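Gamma-glutamyl-gamma-aminobutyraldehyde dehydrogenase (Burkholderia cenocepacia, PDB 4LIH) is an aldehyde dehydrogenase that probably oxidises gamma-glutamyl-gamma-aminobutyraldehyde to the corresponding acid with a nicotinamide cofactor. Local coordinates at residues Tyr134-Phe139 and Trp184-Ala189; Ala293-Ala298 and Val330-Ala335. All blocks are in the same frame, centred on the assembly; numbering follows the deposited sequence.

Interaction 1 of 2, residues Tyr134-Phe139 and Trp184-Ala189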
loop_
_atom_site.group_PDB
_atom_site.type_symbol
_atom_site.label_atom_id
_atom_site.label_comp_id
_atom_site.label_asym_id
_atom_site.label_seq_id
_atom_site.Cartn_x
_atom_site.Cartn_y
_atom_site.Cartn_z
ATOM N N TYR A 134 -0.549 -4.977 24.365
ATOM C CA TYR A 134 0.008 -5.173 22.993
ATOM C C TYR A 134 -0.851 -4.479 21.980
ATOM O O TYR A 134 -0.354 -3.784 21.100
ATOM C CB TYR A 134 0.200 -6.636 22.679
ATOM C CG TYR A 134 0.388 -7.050 21.191
ATOM C CD1 TYR A 134 1.458 -6.596 20.425
ATOM C CD2 TYR A 134 -0.451 -7.990 20.618
ATOM C CE1 TYR A 134 1.652 -6.982 19.110
ATOM C CE2 TYR A 134 -0.263 -8.417 19.309
ATOM C CZ TYR A 134 0.775 -7.934 18.555
ATOM O OH TYR A 134 0.917 -8.381 17.249
ATOM N N CYS A 135 -2.172 -4.562 22.166
ATOM C CA CYS A 135 -3.053 -3.891 21.230
ATOM C C CYS A 135 -2.858 -2.365 21.246
ATOM O O CYS A 135 -2.695 -1.731 20.193
ATOM C CB CYS A 135 -4.497 -4.292 21.467
ATOM S SG CYS A 135 -5.675 -3.493 20.368
ATOM N N VAL A 136 -2.808 -1.779 22.428
ATOM C CA VAL A 136 -2.574 -0.360 22.551
ATOM C C VAL A 136 -1.192 0.021 21.953
ATOM O O VAL A 136 -1.062 0.996 21.210
ATOM C CB VAL A 136 -2.682 0.075 24.006
ATOM C CG1 VAL A 136 -2.220 1.526 24.157
ATOM C CG2 VAL A 136 -4.129 -0.094 24.473
ATOM N N GLU A 137 -0.165 -0.736 22.286
ATOM C CA GLU A 137 1.164 -0.451 21.790
ATOM C C GLU A 137 1.280 -0.500 20.281
ATOM O O GLU A 137 1.999 0.324 19.652
ATOM C CB GLU A 137 2.194 -1.438 22.394
ATOM C CG GLU A 137 2.446 -1.270 23.898
ATOM C CD GLU A 137 2.987 -2.515 24.592
ATOM O OE1 GLU A 137 3.065 -3.637 24.046
ATOM O OE2 GLU A 137 3.324 -2.383 25.761
ATOM N N TRP A 138 0.622 -1.494 19.684
ATOM C CA TRP A 138 0.742 -1.729 18.231
ATOM C C TRP A 138 0.059 -0.584 17.493
ATOM O O TRP A 138 0.623 0.005 16.583
ATOM C CB TRP A 138 0.114 -3.067 17.878
ATOM C CG TRP A 138 0.421 -3.616 16.523
ATOM C CD1 TRP A 138 1.429 -4.472 16.198
ATOM C CD2 TRP A 138 -0.308 -3.383 15.326
ATOM N NE1 TRP A 138 1.400 -4.767 14.845
ATOM C CE2 TRP A 138 0.318 -4.145 14.290
ATOM C CE3 TRP A 138 -1.406 -2.588 15.009
ATOM C CZ2 TRP A 138 -0.122 -4.122 12.958
ATOM C CZ3 TRP A 138 -1.884 -2.600 13.671
ATOM C CH2 TRP A 138 -1.217 -3.379 12.669
ATOM N N PHE A 139 -1.129 -0.188 17.941
ATOM C CA PHE A 139 -1.765 0.934 17.254
ATOM C C PHE A 139 -1.005 2.245 17.481
ATOM O O PHE A 139 -0.930 3.064 16.578
ATOM C CB PHE A 139 -3.264 1.032 17.550
ATOM C CG PHE A 139 -4.076 -0.021 16.817
ATOM C CD1 PHE A 139 -4.306 0.095 15.426
ATOM C CD2 PHE A 139 -4.466 -1.182 17.468
ATOM C CE1 PHE A 139 -5.042 -0.876 14.729
ATOM C CE2 PHE A 139 -5.162 -2.154 16.775
ATOM C CZ PHE A 139 -5.447 -2.005 15.425
ATOM N N TRP A 184 -9.333 -3.731 22.153
ATOM C CA TRP A 184 -9.487 -3.890 20.675
ATOM C C TRP A 184 -10.311 -2.743 20.060
ATOM O O TRP A 184 -10.112 -2.377 18.899
ATOM C CB TRP A 184 -10.174 -5.228 20.327
ATOM C CG TRP A 184 -9.257 -6.387 20.357
ATOM C CD1 TRP A 184 -8.025 -6.438 20.948
ATOM C CD2 TRP A 184 -9.475 -7.679 19.781
ATOM N NE1 TRP A 184 -7.477 -7.691 20.795
ATOM C CE2 TRP A 184 -8.336 -8.464 20.066
ATOM C CE3 TRP A 184 -10.538 -8.261 19.074
ATOM C CZ2 TRP A 184 -8.211 -9.810 19.658
ATOM C CZ3 TRP A 184 -10.400 -9.598 18.628
ATOM C CH2 TRP A 184 -9.248 -10.347 18.948
ATOM N N LYS A 185 -11.253 -2.213 20.836
ATOM C CA LYS A 185 -11.954 -0.977 20.464
ATOM C C LYS A 185 -11.134 0.278 20.750
ATOM O O LYS A 185 -10.882 1.068 19.846
ATOM C CB LYS A 185 -13.316 -0.835 21.148
ATOM C CG LYS A 185 -14.262 -2.033 21.078
ATOM C CD LYS A 185 -14.447 -2.631 19.714
ATOM C CE LYS A 185 -15.456 -3.755 19.816
ATOM N NZ LYS A 185 -15.519 -4.557 18.569
ATOM N N PHE A 186 -10.713 0.497 21.990
ATOM C CA PHE A 186 -10.130 1.806 22.324
ATOM C C PHE A 186 -8.693 2.018 21.817
ATOM O O PHE A 186 -8.249 3.155 21.683
ATOM C CB PHE A 186 -10.276 2.140 23.828
ATOM C CG PHE A 186 -9.506 1.253 24.780
ATOM C CD1 PHE A 186 -8.113 1.205 24.775
ATOM C CD2 PHE A 186 -10.171 0.560 25.786
ATOM C CE1 PHE A 186 -7.439 0.424 25.686
ATOM C CE2 PHE A 186 -9.493 -0.216 26.702
ATOM C CZ PHE A 186 -8.124 -0.277 26.669
ATOM N N GLY A 187 -7.958 0.944 21.643
ATOM C CA GLY A 187 -6.595 1.000 21.058
ATOM C C GLY A 187 -6.581 1.689 19.715
ATOM O O GLY A 187 -6.006 2.776 19.558
ATOM N N PRO A 188 -7.296 1.122 18.743
ATOM C CA PRO A 188 -7.332 1.861 17.458
ATOM C C PRO A 188 -8.122 3.186 17.487
ATOM O O PRO A 188 -7.735 4.162 16.830
ATOM C CB PRO A 188 -8.016 0.874 16.525
ATOM C CG PRO A 188 -8.728 -0.118 17.400
ATOM C CD PRO A 188 -7.860 -0.240 18.631
ATOM N N ALA A 189 -9.266 3.219 18.182
ATOM C CA ALA A 189 -10.062 4.459 18.162
ATOM C C ALA A 189 -9.229 5.642 18.690
ATOM O O ALA A 189 -9.292 6.720 18.122
ATOM C CB ALA A 189 -11.367 4.321 18.949
HETATM O O HOH W 1 -3.545 2.859 21.209
#

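Interaction 2 of 2, residues Ala293-Ala298 and Val330-Ala335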
loop_
_atom_site.group_PDB
_atom_site.type_symbol
_atom_site.label_atom_id
_atom_site.label_comp_id
_atom_site.label_asym_id
_atom_site.label_seq_id
_atom_site.Cartn_x
_atom_site.Cartn_y
_atom_site.Cartn_z
ATOM N N ALA A 293 -3.629 -31.772 16.996
ATOM C CA ALA A 293 -4.987 -31.447 16.552
ATOM C C ALA A 293 -6.043 -31.729 17.621
ATOM O O ALA A 293 -6.959 -30.930 17.787
ATOM C CB ALA A 293 -5.324 -32.143 15.237
ATOM N N ALA A 294 -5.933 -32.861 18.348
ATOM C CA ALA A 294 -6.922 -33.223 19.371
ATOM C C ALA A 294 -6.826 -32.304 20.562
ATOM O O ALA A 294 -7.855 -31.886 21.093
ATOM C CB ALA A 294 -6.742 -34.665 19.841
ATOM N N GLN A 295 -5.595 -32.008 20.996
ATOM C CA GLN A 295 -5.367 -31.054 22.072
ATOM C C GLN A 295 -5.863 -29.674 21.731
ATOM O O GLN A 295 -6.468 -29.027 22.561
ATOM C CB GLN A 295 -3.893 -31.004 22.465
ATOM C CG GLN A 295 -3.502 -32.280 23.223
ATOM C CD GLN A 295 -2.030 -32.463 23.345
ATOM O OE1 GLN A 295 -1.240 -31.586 22.953
ATOM N NE2 GLN A 295 -1.623 -33.637 23.863
ATOM N N THR A 296 -5.636 -29.259 20.500
ATOM C CA THR A 296 -6.055 -27.905 20.025
ATOM C C THR A 296 -7.578 -27.846 19.853
ATOM O O THR A 296 -8.175 -26.803 20.102
ATOM C CB THR A 296 -5.317 -27.582 18.712
ATOM O OG1 THR A 296 -3.918 -27.608 18.980
ATOM C CG2 THR A 296 -5.663 -26.231 18.126
ATOM N N ALA A 297 -8.201 -28.951 19.440
ATOM C CA ALA A 297 -9.672 -29.025 19.328
ATOM C C ALA A 297 -10.338 -28.868 20.693
ATOM O O ALA A 297 -11.376 -28.182 20.809
ATOM C CB ALA A 297 -10.123 -30.322 18.654
ATOM N N ALA A 298 -9.723 -29.458 21.728
ATOM C CA ALA A 298 -10.159 -29.247 23.103
ATOM C C ALA A 298 -9.972 -27.811 23.514
ATOM O O ALA A 298 -10.901 -27.243 24.065
ATOM C CB ALA A 298 -9.461 -30.194 24.082
ATOM N N VAL A 330 -11.134 -36.787 24.192
ATOM C CA VAL A 330 -11.593 -37.111 25.528
ATOM C C VAL A 330 -10.463 -37.007 26.556
ATOM O O VAL A 330 -10.635 -36.431 27.619
ATOM C CB VAL A 330 -12.242 -38.505 25.560
ATOM C CG1 VAL A 330 -12.508 -38.976 26.985
ATOM C CG2 VAL A 330 -13.533 -38.482 24.759
ATOM N N ALA A 331 -9.315 -37.548 26.210
ATOM C CA ALA A 331 -8.109 -37.425 27.008
ATOM C C ALA A 331 -7.726 -35.939 27.193
ATOM O O ALA A 331 -7.502 -35.495 28.304
ATOM C CB ALA A 331 -6.989 -38.166 26.331
ATOM N N ALA A 332 -7.691 -35.184 26.095
ATOM C CA ALA A 332 -7.436 -33.741 26.164
ATOM C C ALA A 332 -8.417 -32.956 27.044
ATOM O O ALA A 332 -8.002 -31.997 27.724
ATOM C CB ALA A 332 -7.437 -33.144 24.782
ATOM N N ALA A 333 -9.703 -33.306 26.983
ATOM C CA ALA A 333 -10.739 -32.623 27.802
ATOM C C ALA A 333 -10.470 -32.686 29.301
ATOM O O ALA A 333 -10.924 -31.808 30.040
ATOM C CB ALA A 333 -12.140 -33.162 27.491
ATOM N N ARG A 334 -9.709 -33.698 29.755
ATOM C CA ARG A 334 -9.410 -33.874 31.185
ATOM C C ARG A 334 -8.703 -32.689 31.827
ATOM O O ARG A 334 -9.024 -32.351 32.977
ATOM C CB ARG A 334 -8.608 -35.166 31.451
ATOM N N ALA A 335 -7.774 -32.057 31.122
ATOM C CA ALA A 335 -7.052 -30.908 31.691
ATOM C C ALA A 335 -7.979 -29.746 32.031
ATOM O O ALA A 335 -7.574 -28.784 32.703
ATOM C CB ALA A 335 -5.996 -30.431 30.721
#

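Interaction 1 of 2, residues Tyr134-Phe139 and Trp184-Ala189
Val136 and Gly187 bring two nearly parallel helix segments together, the local axes passing 8.3 Å apart at a crossing angle of -18° and the CA of Val136 lying 4.5 Å from the CA of Gly187. Residues 184-189 belong to helix 178-191, the connection in a beta-alpha-beta crossover between the parallel strands 157-172 and 195-199 of the Rossmann-like, cofactor-binding domain of this family; helix 121-142 packs along it. Gly187, with no side chain, allows the close approach. Beside it, Phe139 and Pro188 make a CH-pi contact: Pro188 CB stands 3.8 Å from the centroid of the Phe139 ring, only 7° off the ring normal. Trp138 CE3 covers the opposite face of that phenyl, so the ring is held between a proline and an indole, while Cys135 SG lies in its plane at the edge. Cys135 carries its sulfur anti to the backbone N (chi1 179°), which sends SG across to Trp184 CD1 at 3.8 Å, an oblique sulfur-aromatic contact. Trp184 itself reaches toward the active-site region: its side chain is about 6 Å, nearest atoms, from that of Glu274, a predicted active-site residue, and a MES molecule, probably from the crystallisation liquor, is bound close by. On the other flank, Val136 CG2 meets the edge of the Phe186 ring near its plane, 3.6 Å from CE1. Phe186 also stacks on Trp98 and meets Phe225 edge-to-face, which ties the contact to helix 88-104 and strand 225-227. Pro188 has no amide hydrogen to give to the preceding turn, and the helix kinks there. A single ordered water bridges the helices, donating to both carbonyls, 3.1 Å from Val136 O and 3.0 Å from Gly187 O.

Interaction 2 of 2, residues Ala293-Ala298 and Val330-Ala335
With helical torsions at both residues (phi -64° at Ala298, -57° at Ala332), it is the place of each on the inner side of its turn that points its beta carbon at the other segment, and the two methyls meet with Ala298 CB 3.6 Å from Ala332 CB. Close by, the CA of Gln295 lies 5.3 Å from the CA of Ala332. The Ala332 methyl settles over the turn that begins at Ala294. It lies 3.9 Å from Ala294 O, a carbonyl already bonded to Ala298 N within its own helix, and 4.0 Å from Gln295 CA. Gln295 joins in with the start of its side chain: CG comes within 4.3 Å of Ala332 CB, and the extended chain beyond it carries the amide farther from that methyl. Helix 290-302 is the connection of a beta-alpha-beta crossover between the parallel strands 280-283 and 314-318, in what corresponds to the catalytic domain of aldehyde dehydrogenases, and helix 319-333 follows directly on the second of these strands. Earlier turns of that helix extend the seam, with Phe325 and Lys328 touching Ala294 and Leu329 touching Ala297. Ala293 and Thr296 instead contact Trp439 on strand 435-439.

The two contacts share no helix or strand and lie in different domains: interaction 1 in the cofactor-binding part, interaction 2 in what corresponds to the catalytic part. Their centres are about 32 Å apart and their nearest atoms about 16 Å. Interaction 1 is the deeper, about 13 Å from the chain centre against about 23 Å, and buries 284 Å² where interaction 2 buries 125 Å². Aromatic rings, a sulfur and a bridging water do the work in the first; the second rests on methyls and backbone, with Gln295 at its exposed margin. Tyr134 and Trp138, within 134-139, also reach a second subunit, whereas no other chain touches interaction 2.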